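Local coordinates for protein flavin-dependent monooxygenase, oxygenase subunit HsaA (Rhodococcus sp., PDB 2RFQ) that hydroxylates the steroid-derived phenol 3-HSA to the catechol 3,4-DHSA with reduced FMN and oxygen during bacterial cholesterol breakdown, at residues 293-304 / 318-329. Residues are numbered along the deposited sequence; the frame is centred on the assembly and turned at random.
Sequences AWRQLSGNVADE and LRLRARRDQVRA
N300 enters helix 316-344 as a knob among L318, R321, A322 and D325, near the middle of an antiparallel helix pair in the C-terminal helical bundle of the acyl-CoA dehydrogenase fold. The segments 293-304 and 318-329 run at 153° to each other, their axes 8.7 Å apart at closest approach. CB of N300 lies 4.0 Å from CB of A322, and its amide is nearly coplanar with the D325 carboxylate.

One turn earlier, Q296 extends across D325 at about a right angle, with amide and carboxylate stacked at 23°; NE2 of Q296 is 3.5 Å from OD1 of D325. This amide NH2 is held instead by D291 and the carbonyl of S288 of the second subunit, while OE1 bonds to R332 and, through a water, to the carbonyl of D325. R324 grips the same carboxylate side-on, NE to OD1 at 2.8 Å and NH2 to OD2, and S288 of the second subunit also bonds to OD1. An asparagine in place of D325 would probably break the salt bridge, leaving the buried R324 guanidinium without its carboxylate mate at the subunit interface.

Apolar groups close both ends. At one, the CB atoms of A293 and A329 meet at 3.8 Å, and L297, with CG anti to its backbone N (chi1 -168°), brings CD1 against CB of Q326. At the other, CD2 of L318 packs on CG of E304, whose carboxylate continues past A322 to a hydrogen bond with T235 of helix 233-266. Nearby, D303 and R321 are joined through water: R321, also salt-bridged to E317, gives NH1 and NH2 to two waters in its guanidinium plane, and both waters donate to OD2 of D303.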
loop_
_atom_site.group_PDB
_atom_site.type_symbol
_atom_site.label_atom_id
_atom_site.label_comp_id
_atom_site.label_asym_id
_atom_site.label_seq_id
_atom_site.Cartn_x
_atom_site.Cartn_y
_atom_site.Cartn_z
ATOM N N ALA A 293 -14.606 -6.453 4.577
ATOM C CA ALA A 293 -14.998 -7.183 3.364
ATOM C C ALA A 293 -16.359 -7.832 3.555
ATOM O O ALA A 293 -17.246 -7.655 2.735
ATOM C CB ALA A 293 -13.955 -8.233 3.017
ATOM N N TRP A 294 -16.524 -8.576 4.639
ATOM C CA TRP A 294 -17.798 -9.232 4.911
ATOM C C TRP A 294 -18.953 -8.243 5.145
ATOM O O TRP A 294 -20.043 -8.430 4.623
ATOM C CB TRP A 294 -17.662 -10.191 6.093
ATOM C CG TRP A 294 -18.964 -10.893 6.363
ATOM C CD1 TRP A 294 -19.796 -10.699 7.437
ATOM C CD2 TRP A 294 -19.621 -11.841 5.508
ATOM N NE1 TRP A 294 -20.929 -11.490 7.309
ATOM C CE2 TRP A 294 -20.843 -12.197 6.140
ATOM C CE3 TRP A 294 -19.290 -12.425 4.266
ATOM C CZ2 TRP A 294 -21.742 -13.128 5.581
ATOM C CZ3 TRP A 294 -20.188 -13.368 3.710
ATOM C CH2 TRP A 294 -21.402 -13.692 4.378
ATOM N N ARG A 295 -18.700 -7.186 5.914
ATOM C CA ARG A 295 -19.750 -6.179 6.173
ATOM C C ARG A 295 -20.279 -5.595 4.883
ATOM O O ARG A 295 -21.485 -5.484 4.710
ATOM C CB ARG A 295 -19.222 -5.069 7.059
ATOM C CG ARG A 295 -19.160 -5.453 8.537
ATOM C CD ARG A 295 -18.754 -4.231 9.335
ATOM N NE ARG A 295 -18.448 -4.545 10.735
ATOM C CZ ARG A 295 -19.367 -4.585 11.703
ATOM N NH1 ARG A 295 -20.650 -4.305 11.451
ATOM N NH2 ARG A 295 -19.012 -4.906 12.940
ATOM N N GLN A 296 -19.375 -5.253 3.962
ATOM C CA GLN A 296 -19.841 -4.693 2.674
ATOM C C GLN A 296 -20.484 -5.746 1.777
ATOM O O GLN A 296 -21.556 -5.511 1.180
ATOM C CB GLN A 296 -18.680 -4.018 1.950
ATOM C CG GLN A 296 -18.165 -2.831 2.755
ATOM C CD GLN A 296 -17.166 -1.996 1.995
ATOM O OE1 GLN A 296 -16.137 -2.507 1.522
ATOM N NE2 GLN A 296 -17.466 -0.689 1.860
ATOM N N LEU A 297 -19.841 -6.909 1.672
ATOM C CA LEU A 297 -20.350 -7.946 0.784
ATOM C C LEU A 297 -21.741 -8.413 1.198
ATOM O O LEU A 297 -22.650 -8.481 0.375
ATOM C CB LEU A 297 -19.373 -9.133 0.740
ATOM C CG LEU A 297 -19.664 -10.145 -0.367
ATOM C CD1 LEU A 297 -19.242 -9.588 -1.753
ATOM C CD2 LEU A 297 -18.899 -11.399 -0.067
ATOM N N SER A 298 -21.901 -8.722 2.481
ATOM C CA SER A 298 -23.203 -9.119 2.987
ATOM C C SER A 298 -24.175 -7.925 3.078
ATOM O O SER A 298 -25.391 -8.068 2.821
ATOM C CB SER A 298 -23.036 -9.845 4.317
ATOM O OG SER A 298 -22.618 -8.983 5.356
ATOM N N GLY A 299 -23.637 -6.742 3.407
ATOM C CA GLY A 299 -24.442 -5.507 3.538
ATOM C C GLY A 299 -25.163 -5.107 2.265
ATOM O O GLY A 299 -26.367 -4.774 2.292
ATOM N N ASN A 300 -24.435 -5.090 1.151
ATOM C CA ASN A 300 -25.053 -4.724 -0.112
ATOM C C ASN A 300 -26.123 -5.747 -0.514
ATOM O O ASN A 300 -27.177 -5.377 -1.007
ATOM C CB ASN A 300 -23.989 -4.577 -1.205
ATOM C CG ASN A 300 -23.091 -3.383 -0.991
ATOM O OD1 ASN A 300 -21.856 -3.470 -1.220
ATOM N ND2 ASN A 300 -23.671 -2.254 -0.596
ATOM N N VAL A 301 -25.836 -7.035 -0.292
ATOM C CA VAL A 301 -26.839 -8.072 -0.564
ATOM C C VAL A 301 -28.089 -7.833 0.304
ATOM O O VAL A 301 -29.218 -7.854 -0.193
ATOM C CB VAL A 301 -26.264 -9.489 -0.342
ATOM C CG1 VAL A 301 -27.391 -10.501 -0.293
ATOM C CG2 VAL A 301 -25.312 -9.841 -1.502
ATOM N N ALA A 302 -27.870 -7.592 1.594
ATOM C CA ALA A 302 -29.006 -7.336 2.510
ATOM C C ALA A 302 -29.866 -6.122 2.068
ATOM O O ALA A 302 -31.114 -6.156 2.123
ATOM C CB ALA A 302 -28.486 -7.155 3.949
ATOM N N ASP A 303 -29.203 -5.055 1.641
ATOM C CA ASP A 303 -29.899 -3.845 1.201
ATOM C C ASP A 303 -30.713 -4.108 -0.051
ATOM O O ASP A 303 -31.881 -3.695 -0.147
ATOM C CB ASP A 303 -28.897 -2.714 0.976
ATOM C CG ASP A 303 -28.330 -2.159 2.283
ATOM O OD1 ASP A 303 -28.722 -2.611 3.380
ATOM O OD2 ASP A 303 -27.519 -1.225 2.196
ATOM N N GLU A 304 -30.129 -4.815 -1.021
ATOM C CA GLU A 304 -30.897 -5.154 -2.225
ATOM C C GLU A 304 -32.129 -5.979 -1.844
ATOM O O GLU A 304 -33.248 -5.703 -2.293
ATOM C CB GLU A 304 -30.045 -5.921 -3.239
ATOM C CG GLU A 304 -28.800 -5.149 -3.740
ATOM C CD GLU A 304 -28.042 -5.877 -4.818
ATOM O OE1 GLU A 304 -28.376 -7.041 -5.122
ATOM O OE2 GLU A 304 -27.080 -5.276 -5.365
ATOM N N LEU A 318 -27.236 1.217 -6.340
ATOM C CA LEU A 318 -26.911 0.156 -5.390
ATOM C C LEU A 318 -26.214 -1.032 -6.068
ATOM O O LEU A 318 -25.258 -1.591 -5.519
ATOM C CB LEU A 318 -28.179 -0.283 -4.649
ATOM C CG LEU A 318 -28.061 -1.446 -3.663
ATOM C CD1 LEU A 318 -26.940 -1.268 -2.645
ATOM C CD2 LEU A 318 -29.424 -1.662 -2.956
ATOM N N ARG A 319 -26.689 -1.401 -7.255
ATOM C CA ARG A 319 -26.038 -2.470 -8.018
ATOM C C ARG A 319 -24.583 -2.090 -8.308
ATOM O O ARG A 319 -23.698 -2.946 -8.261
ATOM C CB ARG A 319 -26.805 -2.748 -9.314
ATOM C CG ARG A 319 -28.081 -3.561 -9.038
ATOM C CD ARG A 319 -29.049 -3.482 -10.195
ATOM N NE ARG A 319 -28.486 -4.028 -11.417
ATOM C CZ ARG A 319 -29.049 -3.920 -12.622
ATOM N NH1 ARG A 319 -30.219 -3.280 -12.771
ATOM N NH2 ARG A 319 -28.450 -4.453 -13.695
ATOM N N LEU A 320 -24.342 -0.800 -8.577
ATOM C CA LEU A 320 -22.965 -0.331 -8.809
ATOM C C LEU A 320 -22.118 -0.406 -7.542
ATOM O O LEU A 320 -20.951 -0.868 -7.574
ATOM C CB LEU A 320 -22.959 1.113 -9.350
ATOM C CG LEU A 320 -23.477 1.254 -10.781
ATOM C CD1 LEU A 320 -23.765 2.737 -11.101
ATOM C CD2 LEU A 320 -22.490 0.678 -11.791
ATOM N N ARG A 321 -22.695 0.034 -6.413
ATOM C CA ARG A 321 -21.982 -0.082 -5.126
ATOM C C ARG A 321 -21.668 -1.545 -4.784
ATOM O O ARG A 321 -20.590 -1.853 -4.256
ATOM C CB ARG A 321 -22.757 0.560 -3.962
ATOM C CG ARG A 321 -22.637 2.071 -3.981
ATOM C CD ARG A 321 -23.167 2.685 -2.700
ATOM N NE ARG A 321 -24.620 2.682 -2.693
ATOM C CZ ARG A 321 -25.394 2.018 -1.853
ATOM N NH1 ARG A 321 -24.868 1.259 -0.888
ATOM N NH2 ARG A 321 -26.717 2.138 -1.972
ATOM N N ALA A 322 -22.611 -2.434 -5.083
ATOM C CA ALA A 322 -22.443 -3.854 -4.820
ATOM C C ALA A 322 -21.224 -4.381 -5.555
ATOM O O ALA A 322 -20.366 -5.015 -4.966
ATOM C CB ALA A 322 -23.714 -4.637 -5.196
ATOM N N ARG A 323 -21.136 -4.078 -6.855
ATOM C CA ARG A 323 -19.966 -4.521 -7.630
ATOM C C ARG A 323 -18.645 -3.925 -7.128
ATOM O O ARG A 323 -17.634 -4.630 -7.002
ATOM C CB ARG A 323 -20.191 -4.234 -9.107
ATOM C CG ARG A 323 -21.073 -5.288 -9.773
ATOM C CD ARG A 323 -20.255 -6.547 -10.056
ATOM N NE ARG A 323 -19.344 -6.323 -11.202
ATOM C CZ ARG A 323 -18.141 -6.881 -11.347
ATOM N NH1 ARG A 323 -17.639 -7.710 -10.414
ATOM N NH2 ARG A 323 -17.447 -6.617 -12.450
ATOM N N ARG A 324 -18.677 -2.624 -6.834
ATOM C CA ARG A 324 -17.513 -1.920 -6.266
ATOM C C ARG A 324 -16.974 -2.638 -5.030
ATOM O O ARG A 324 -15.798 -2.943 -4.944
ATOM C CB ARG A 324 -17.905 -0.481 -5.917
ATOM C CG ARG A 324 -16.807 0.296 -5.172
ATOM C CD ARG A 324 -17.362 1.572 -4.496
ATOM N NE ARG A 324 -18.162 1.211 -3.337
ATOM C CZ ARG A 324 -18.989 2.032 -2.690
ATOM N NH1 ARG A 324 -19.158 3.315 -3.081
ATOM N NH2 ARG A 324 -19.639 1.579 -1.620
ATOM N N ASP A 325 -17.856 -2.908 -4.069
ATOM C CA ASP A 325 -17.441 -3.479 -2.795
ATOM C C ASP A 325 -17.139 -4.960 -2.893
ATOM O O ASP A 325 -16.385 -5.496 -2.078
ATOM C CB ASP A 325 -18.537 -3.228 -1.753
ATOM C CG ASP A 325 -18.696 -1.734 -1.405
ATOM O OD1 ASP A 325 -17.750 -0.937 -1.637
ATOM O OD2 ASP A 325 -19.778 -1.384 -0.897
ATOM N N GLN A 326 -17.760 -5.630 -3.860
ATOM C CA GLN A 326 -17.600 -7.066 -4.037
ATOM C C GLN A 326 -16.202 -7.414 -4.570
ATOM O O GLN A 326 -15.480 -8.245 -3.989
ATOM C CB GLN A 326 -18.717 -7.647 -4.918
ATOM C CG GLN A 326 -18.408 -9.065 -5.410
ATOM C CD GLN A 326 -17.819 -9.042 -6.792
ATOM O OE1 GLN A 326 -18.258 -8.260 -7.642
ATOM N NE2 GLN A 326 -16.819 -9.907 -7.043
ATOM N N VAL A 327 -15.784 -6.757 -5.651
ATOM C CA VAL A 327 -14.397 -6.964 -6.084
ATOM C C VAL A 327 -13.422 -6.539 -4.969
ATOM O O VAL A 327 -12.399 -7.197 -4.724
ATOM C CB VAL A 327 -14.061 -6.274 -7.433
ATOM C CG1 VAL A 327 -15.016 -6.766 -8.546
ATOM C CG2 VAL A 327 -14.090 -4.751 -7.311
ATOM N N ARG A 328 -13.764 -5.466 -4.265
ATOM C CA ARG A 328 -12.864 -5.008 -3.197
ATOM C C ARG A 328 -12.790 -6.001 -2.039
ATOM O O ARG A 328 -11.730 -6.148 -1.437
ATOM C CB ARG A 328 -13.252 -3.622 -2.690
ATOM C CG ARG A 328 -12.036 -2.893 -2.050
ATOM C CD ARG A 328 -12.223 -1.350 -2.150
ATOM N NE ARG A 328 -11.106 -0.544 -1.633
ATOM C CZ ARG A 328 -9.955 -0.360 -2.280
ATOM N NH1 ARG A 328 -9.735 -0.937 -3.473
ATOM N NH2 ARG A 328 -9.002 0.406 -1.749
ATOM N N ALA A 329 -13.904 -6.673 -1.731
ATOM C CA ALA A 329 -13.941 -7.657 -0.648
ATOM C C ALA A 329 -12.965 -8.796 -0.960
ATOM O O ALA A 329 -12.204 -9.238 -0.085
ATOM C CB ALA A 329 -15.335 -8.200 -0.493
HETATM O O HOH W 1 -15.108 -4.820 0.566
HETATM O O HOH W 2 -28.304 0.998 0.442
HETATM O O HOH W 3 -25.373 -0.674 0.809
#